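Long-range contacts in mirolysin (Tannerella forsythia, PDB 7OD0), which probably cleaves proteins and peptides as a zinc-dependent endopeptidase of the pappalysin family, within the metzincin group of metallopeptidases: residues Lys164-Thr169 / Ala236-Phe241; Asp143-His148 / His170-Trp175. One frame throughout, in Å; residues are numbered along the deposited sequence.

Contact 1: Lys164-Thr169 / Ala236-Phe241; sequences KGRTAT and ACMNLF. With V7Q (2,1,3-benzothiadiazol-4-ylmethanamine), chain G; EDO (1,2-ethanediol), chain H.
R166 touches M238 twice, with CB against SD at 4.0 Å and with the guanidinium against the backbone carbonyl, the two side chains running past each other in opposite directions. The R166 chain bends at chi2 (62°), and its guanidinium comes alongside the backbone of 236-241, where NH1 stands 3.0 Å from O of M238. The angle there is too poor for a hydrogen bond, and the group approaches the carbonyl obliquely. One turn along the helix, the methyl CG2 of T169 rests 3.8 Å from CZ of F241. The backbone N of F241 donates to O1 of an ethanediol, probably from the crystallisation liquor, at 3.0 Å.

The second shell fixes the arginine: NE forms a salt bridge with D40, NH1 another with D47 and a hydrogen bond to O of D235. D40 also takes a hydrogen bond from OG1 of T169, while the disulfide between C237 and C208 ties down the loop. The charge of the buried guanidinium is probably largely compensated by D40 and D47. It probably still favours the M238 carbonyl electrostatically, so apolar contacts at sulfur and ring work with polar bonds supplied by D40, D47 and D235.

Contact 2: Asp143-His148 / His170-Trp175; sequences DGVVIH and HEVGHW. With ZN (zinc ion), chain J; V7Q (2,1,3-benzothiadiazol-4-ylmethanamine), chain G.
CA of G144 lies nearest that of W175, and CA of V145 nearest that of E171, where strand 145-148 runs nearly antiparallel to helix 170-175 (164°), the axes 8.6 Å apart at closest approach.

At the G144 end the indole of W175 gives its N-H to D143, NE1 to OD2 at 3.1 Å. The bond comes in from above the carboxylate plane, the two flat groups turned 30° apart. OD2 also carries a salt bridge to R260, which makes a cation-pi contact with the same indole. Further along, the two methyls of V145 pack on the helix: CG1 on CB of E171 at 3.5 Å, CG2 on the E171 backbone and on CB of W175 at 3.9 Å. CD1 of I147 meets CG of E171 at 3.8 Å.

The glutamate bends about its CB-CG bond (chi2 -47°) and turns its carboxylate away from the strand, toward the zinc site. There OE1 lies in plane at the edge of the H174 ring, and OE2 is 3.4 Å from C4 of the bound benzothiadiazole. H170 and H174 bind zinc through NE2, with H180 as a further ligand, consistent with the extended HExxH motif of metzincins. C3 of the benzothiadiazole lies over one face of the H170 ring, toward its rim. The helix thus backs onto the sheet, with strand 145-148 between parallel strand 115-120 and antiparallel strand 128-130.

From the N terminus the segments come in the order 143-148, 164-169, 170-175 and 236-241, so the two contacts cross. Contact 2 closes a loop of 21 residues, bringing the end of helix 166-175 back beside strand 145-148; contact 1 closes a longer one, of 66 residues, bringing the loop before helix 243-250 back to the beginning of the same helix. That helix is therefore the shared element, with the sheet along one side and the loop 236-241 along another. The contacts also touch directly, as CD1 of I147 lies 3.6 Å from CA of A168. The benzothiadiazole ligand lies beside the zinc-binding helix, near M238.

Contact 1: Lys164-Thr169 / Ala236-Phe241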
loop_
_atom_site.group_PDB
_atom_site.type_symbol
_atom_site.label_atom_id
_atom_site.label_comp_id
_atom_site.label_asym_id
_atom_site.label_seq_id
_atom_site.Cartn_x
_atom_site.Cartn_y
_atom_site.Cartn_z
ATOM N N LYS A 164 0.983 -9.019 -8.816
ATOM C CA LYS A 164 1.785 -9.555 -7.679
ATOM C C LYS A 164 1.423 -8.825 -6.384
ATOM O O LYS A 164 2.172 -8.979 -5.428
ATOM C CB LYS A 164 3.302 -9.438 -7.896
ATOM C CG LYS A 164 3.843 -10.137 -9.135
ATOM C CD LYS A 164 3.586 -11.645 -9.114
ATOM C CE LYS A 164 4.215 -12.350 -10.290
ATOM N NZ LYS A 164 4.061 -13.835 -10.199
ATOM N N GLY A 165 0.321 -8.085 -6.356
ATOM C CA GLY A 165 -0.174 -7.430 -5.133
ATOM C C GLY A 165 0.539 -6.124 -4.794
ATOM O O GLY A 165 0.291 -5.610 -3.695
ATOM N N ARG A 166 1.354 -5.572 -5.704
ATOM C CA ARG A 166 2.258 -4.424 -5.402
ATOM C C ARG A 166 1.495 -3.102 -5.456
ATOM O O ARG A 166 2.038 -2.110 -4.955
ATOM C CB ARG A 166 3.505 -4.415 -6.308
ATOM C CG ARG A 166 4.730 -5.050 -5.659
ATOM C CD ARG A 166 4.524 -6.522 -5.327
ATOM N NE ARG A 166 5.631 -7.066 -4.524
ATOM C CZ ARG A 166 6.744 -7.644 -4.996
ATOM N NH1 ARG A 166 6.951 -7.755 -6.293
ATOM N NH2 ARG A 166 7.677 -8.061 -4.156
ATOM N N THR A 167 0.307 -3.048 -6.064
ATOM C CA THR A 167 -0.531 -1.825 -5.987
ATOM C C THR A 167 -0.769 -1.494 -4.511
ATOM O O THR A 167 -0.545 -0.326 -4.117
ATOM C CB THR A 167 -1.848 -1.957 -6.762
ATOM O OG1 THR A 167 -1.500 -2.334 -8.089
ATOM C CG2 THR A 167 -2.635 -0.671 -6.778
ATOM N N ALA A 168 -1.182 -2.498 -3.729
ATOM C CA ALA A 168 -1.491 -2.350 -2.288
ATOM C C ALA A 168 -0.205 -1.994 -1.527
ATOM O O ALA A 168 -0.273 -1.115 -0.664
ATOM C CB ALA A 168 -2.114 -3.616 -1.761
ATOM N N THR A 169 0.932 -2.637 -1.837
ATOM C CA THR A 169 2.243 -2.311 -1.198
ATOM C C THR A 169 2.546 -0.821 -1.403
ATOM O O THR A 169 2.854 -0.127 -0.420
ATOM C CB THR A 169 3.383 -3.170 -1.758
ATOM O OG1 THR A 169 3.076 -4.539 -1.478
ATOM C CG2 THR A 169 4.740 -2.803 -1.171
ATOM N N ALA A 236 6.165 -7.231 -11.022
ATOM C CA ALA A 236 7.208 -8.289 -11.001
ATOM C C ALA A 236 8.604 -7.670 -11.023
ATOM O O ALA A 236 9.597 -8.404 -10.894
ATOM C CB ALA A 236 7.050 -9.235 -12.171
ATOM N N CYS A 237 8.680 -6.353 -11.180
ATOM C CA CYS A 237 9.941 -5.618 -11.372
ATOM C C CYS A 237 10.192 -4.681 -10.189
ATOM O O CYS A 237 11.137 -3.897 -10.263
ATOM C CB CYS A 237 9.885 -4.961 -12.742
ATOM S SG CYS A 237 9.964 -6.223 -14.053
ATOM N N MET A 238 9.421 -4.822 -9.101
ATOM C CA MET A 238 9.602 -4.072 -7.826
ATOM C C MET A 238 9.975 -5.073 -6.737
ATOM O O MET A 238 9.506 -6.232 -6.818
ATOM C CB MET A 238 8.309 -3.402 -7.359
ATOM C CG MET A 238 7.828 -2.283 -8.188
ATOM S SD MET A 238 6.246 -1.766 -7.529
ATOM C CE MET A 238 6.069 -0.311 -8.565
ATOM N N ASN A 239 10.833 -4.707 -5.792
ATOM C CA ASN A 239 11.267 -5.729 -4.808
ATOM C C ASN A 239 11.882 -5.114 -3.555
ATOM O O ASN A 239 12.425 -5.924 -2.774
ATOM C CB ASN A 239 12.207 -6.755 -5.439
ATOM C CG ASN A 239 13.295 -6.112 -6.273
ATOM O OD1 ASN A 239 14.184 -5.447 -5.730
ATOM N ND2 ASN A 239 13.229 -6.310 -7.586
ATOM N N LEU A 240 11.812 -3.790 -3.323
ATOM C CA LEU A 240 12.291 -3.261 -2.021
ATOM C C LEU A 240 11.710 -1.900 -1.657
ATOM O O LEU A 240 11.252 -1.119 -2.541
ATOM C CB LEU A 240 13.818 -3.194 -1.989
ATOM C CG LEU A 240 14.489 -1.954 -2.573
ATOM C CD1 LEU A 240 15.910 -1.808 -2.028
ATOM C CD2 LEU A 240 14.516 -2.026 -4.086
ATOM N N PHE A 241 11.748 -1.691 -0.346
ATOM C CA PHE A 241 11.776 -0.391 0.350
ATOM C C PHE A 241 13.218 -0.196 0.800
ATOM O O PHE A 241 13.904 -1.223 1.054
ATOM C CB PHE A 241 10.881 -0.407 1.600
ATOM C CG PHE A 241 9.395 -0.392 1.365
ATOM C CD1 PHE A 241 8.792 0.672 0.703
ATOM C CD2 PHE A 241 8.591 -1.418 1.832
ATOM C CE1 PHE A 241 7.418 0.682 0.491
ATOM C CE2 PHE A 241 7.222 -1.400 1.620
ATOM C CZ PHE A 241 6.632 -0.349 0.963
HETATM N N1 V7Q G . 3.409 0.005 -9.532
HETATM C C1 V7Q G . 2.649 0.578 -8.400
HETATM C C2 V7Q G . 1.519 1.502 -8.791
HETATM C C3 V7Q G . 0.522 1.847 -7.877
HETATM C C4 V7Q G . -0.505 2.721 -8.195
HETATM C C5 V7Q G . -0.615 3.279 -9.432
HETATM C C6 V7Q G . 0.369 2.952 -10.392
HETATM N N2 V7Q G . 0.428 3.391 -11.668
HETATM S S1 V7Q G . 1.604 2.528 -12.362
HETATM N N3 V7Q G . 2.283 1.825 -11.077
HETATM C C7 V7Q G . 1.438 2.056 -10.056
HETATM C C1 EDO H . 12.120 -5.147 0.894
HETATM O O1 EDO H . 12.744 -4.009 1.363
HETATM C C2 EDO H . 10.737 -5.301 1.191
HETATM O O2 EDO H . 10.251 -6.418 0.509
#

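Contact 2: Asp143-His148 / His170-Trp175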
loop_
_atom_site.group_PDB
_atom_site.type_symbol
_atom_site.label_atom_id
_atom_site.label_comp_id
_atom_site.label_asym_id
_atom_site.label_seq_id
_atom_site.Cartn_x
_atom_site.Cartn_y
_atom_site.Cartn_z
ATOM N N ASP A 143 -9.457 8.045 5.443
ATOM C CA ASP A 143 -8.103 7.482 5.671
ATOM C C ASP A 143 -8.115 5.987 5.314
ATOM O O ASP A 143 -9.032 5.227 5.756
ATOM C CB ASP A 143 -7.629 7.702 7.107
ATOM C CG ASP A 143 -6.176 7.310 7.292
ATOM O OD1 ASP A 143 -5.321 7.838 6.555
ATOM O OD2 ASP A 143 -5.916 6.433 8.105
ATOM N N GLY A 144 -7.127 5.574 4.524
ATOM C CA GLY A 144 -6.959 4.184 4.099
ATOM C C GLY A 144 -6.555 4.104 2.644
ATOM O O GLY A 144 -5.993 5.082 2.088
ATOM N N VAL A 145 -6.881 2.977 2.031
ATOM C CA VAL A 145 -6.306 2.561 0.726
ATOM C C VAL A 145 -7.436 1.960 -0.106
ATOM O O VAL A 145 -8.254 1.182 0.445
ATOM C CB VAL A 145 -5.122 1.601 0.961
ATOM C CG1 VAL A 145 -4.773 0.751 -0.250
ATOM C CG2 VAL A 145 -3.893 2.364 1.455
ATOM N N VAL A 146 -7.497 2.349 -1.375
ATOM C CA VAL A 146 -8.439 1.761 -2.366
ATOM C C VAL A 146 -7.626 1.034 -3.451
ATOM O O VAL A 146 -6.681 1.631 -3.976
ATOM C CB VAL A 146 -9.344 2.843 -2.963
ATOM C CG1 VAL A 146 -10.407 2.234 -3.839
ATOM C CG2 VAL A 146 -9.966 3.698 -1.871
ATOM N N ILE A 147 -8.025 -0.183 -3.789
ATOM C CA ILE A 147 -7.350 -1.010 -4.829
ATOM C C ILE A 147 -8.365 -1.480 -5.872
ATOM O O ILE A 147 -9.446 -1.989 -5.488
ATOM C CB ILE A 147 -6.633 -2.205 -4.192
ATOM C CG1 ILE A 147 -5.724 -1.752 -3.040
ATOM C CG2 ILE A 147 -5.877 -2.980 -5.276
ATOM C CD1 ILE A 147 -4.533 -0.929 -3.487
ATOM N N HIS A 148 -8.007 -1.352 -7.148
ATOM C CA HIS A 148 -8.806 -1.895 -8.278
ATOM C C HIS A 148 -8.918 -3.418 -8.106
ATOM O O HIS A 148 -7.910 -4.051 -7.773
ATOM C CB HIS A 148 -8.202 -1.483 -9.621
ATOM C CG HIS A 148 -9.125 -1.690 -10.765
ATOM N ND1 HIS A 148 -9.599 -2.943 -11.100
ATOM C CD2 HIS A 148 -9.672 -0.815 -11.636
ATOM C CE1 HIS A 148 -10.388 -2.842 -12.155
ATOM N NE2 HIS A 148 -10.459 -1.536 -12.494
ATOM N N HIS A 170 2.431 -0.336 -2.645
ATOM C CA HIS A 170 2.684 1.077 -3.035
ATOM C C HIS A 170 1.726 2.002 -2.255
ATOM O O HIS A 170 2.194 3.006 -1.686
ATOM C CB HIS A 170 2.580 1.176 -4.568
ATOM C CG HIS A 170 2.660 2.537 -5.170
ATOM N ND1 HIS A 170 3.766 2.946 -5.909
ATOM C CD2 HIS A 170 1.767 3.550 -5.228
ATOM C CE1 HIS A 170 3.573 4.174 -6.350
ATOM N NE2 HIS A 170 2.333 4.562 -5.971
ATOM N N GLU A 171 0.429 1.690 -2.244
ATOM C CA GLU A 171 -0.612 2.514 -1.578
ATOM C C GLU A 171 -0.413 2.497 -0.059
ATOM O O GLU A 171 -0.580 3.547 0.593
ATOM C CB GLU A 171 -2.024 2.036 -1.931
ATOM C CG GLU A 171 -2.403 2.197 -3.399
ATOM C CD GLU A 171 -2.109 3.531 -4.070
ATOM O OE1 GLU A 171 -1.932 4.555 -3.349
ATOM O OE2 GLU A 171 -2.083 3.547 -5.335
ATOM N N VAL A 172 -0.115 1.352 0.524
ATOM C CA VAL A 172 0.166 1.324 1.982
ATOM C C VAL A 172 1.402 2.189 2.245
ATOM O O VAL A 172 1.379 2.951 3.239
ATOM C CB VAL A 172 0.242 -0.108 2.512
ATOM C CG1 VAL A 172 0.756 -0.152 3.930
ATOM C CG2 VAL A 172 -1.118 -0.789 2.397
ATOM N N GLY A 173 2.392 2.164 1.344
ATOM C CA GLY A 173 3.538 3.097 1.368
ATOM C C GLY A 173 3.106 4.564 1.541
ATOM O O GLY A 173 3.613 5.229 2.451
ATOM N N HIS A 174 2.222 5.071 0.686
ATOM C CA HIS A 174 1.700 6.456 0.743
ATOM C C HIS A 174 0.962 6.696 2.074
ATOM O O HIS A 174 1.134 7.765 2.694
ATOM C CB HIS A 174 0.733 6.714 -0.431
ATOM C CG HIS A 174 1.371 6.930 -1.764
ATOM N ND1 HIS A 174 2.495 7.720 -1.936
ATOM C CD2 HIS A 174 0.997 6.542 -2.996
ATOM C CE1 HIS A 174 2.805 7.774 -3.215
ATOM N NE2 HIS A 174 1.898 7.054 -3.895
ATOM N N TRP A 175 0.102 5.748 2.432
ATOM C CA TRP A 175 -0.681 5.711 3.693
ATOM C C TRP A 175 0.284 5.830 4.888
ATOM O O TRP A 175 -0.094 6.461 5.925
ATOM C CB TRP A 175 -1.514 4.426 3.733
ATOM C CG TRP A 175 -2.366 4.311 4.955
ATOM C CD1 TRP A 175 -3.486 5.031 5.250
ATOM C CD2 TRP A 175 -2.156 3.425 6.065
ATOM N NE1 TRP A 175 -3.984 4.658 6.469
ATOM C CE2 TRP A 175 -3.182 3.688 7.000
ATOM C CE3 TRP A 175 -1.196 2.453 6.363
ATOM C CZ2 TRP A 175 -3.267 3.011 8.211
ATOM C CZ3 TRP A 175 -1.294 1.772 7.558
ATOM C CH2 TRP A 175 -2.319 2.038 8.459
HETATM ZN ZN ZN J . 1.725 6.480 -5.908
HETATM N N1 V7Q G . 3.409 0.005 -9.532
HETATM C C1 V7Q G . 2.649 0.578 -8.400
HETATM C C2 V7Q G . 1.519 1.502 -8.791
HETATM C C3 V7Q G . 0.522 1.847 -7.877
HETATM C C4 V7Q G . -0.505 2.721 -8.195
HETATM C C5 V7Q G . -0.615 3.279 -9.432
HETATM C C6 V7Q G . 0.369 2.952 -10.392
HETATM N N2 V7Q G . 0.428 3.391 -11.668
HETATM S S1 V7Q G . 1.604 2.528 -12.362
HETATM N N3 V7Q G . 2.283 1.825 -11.077
HETATM C C7 V7Q G . 1.438 2.056 -10.056
#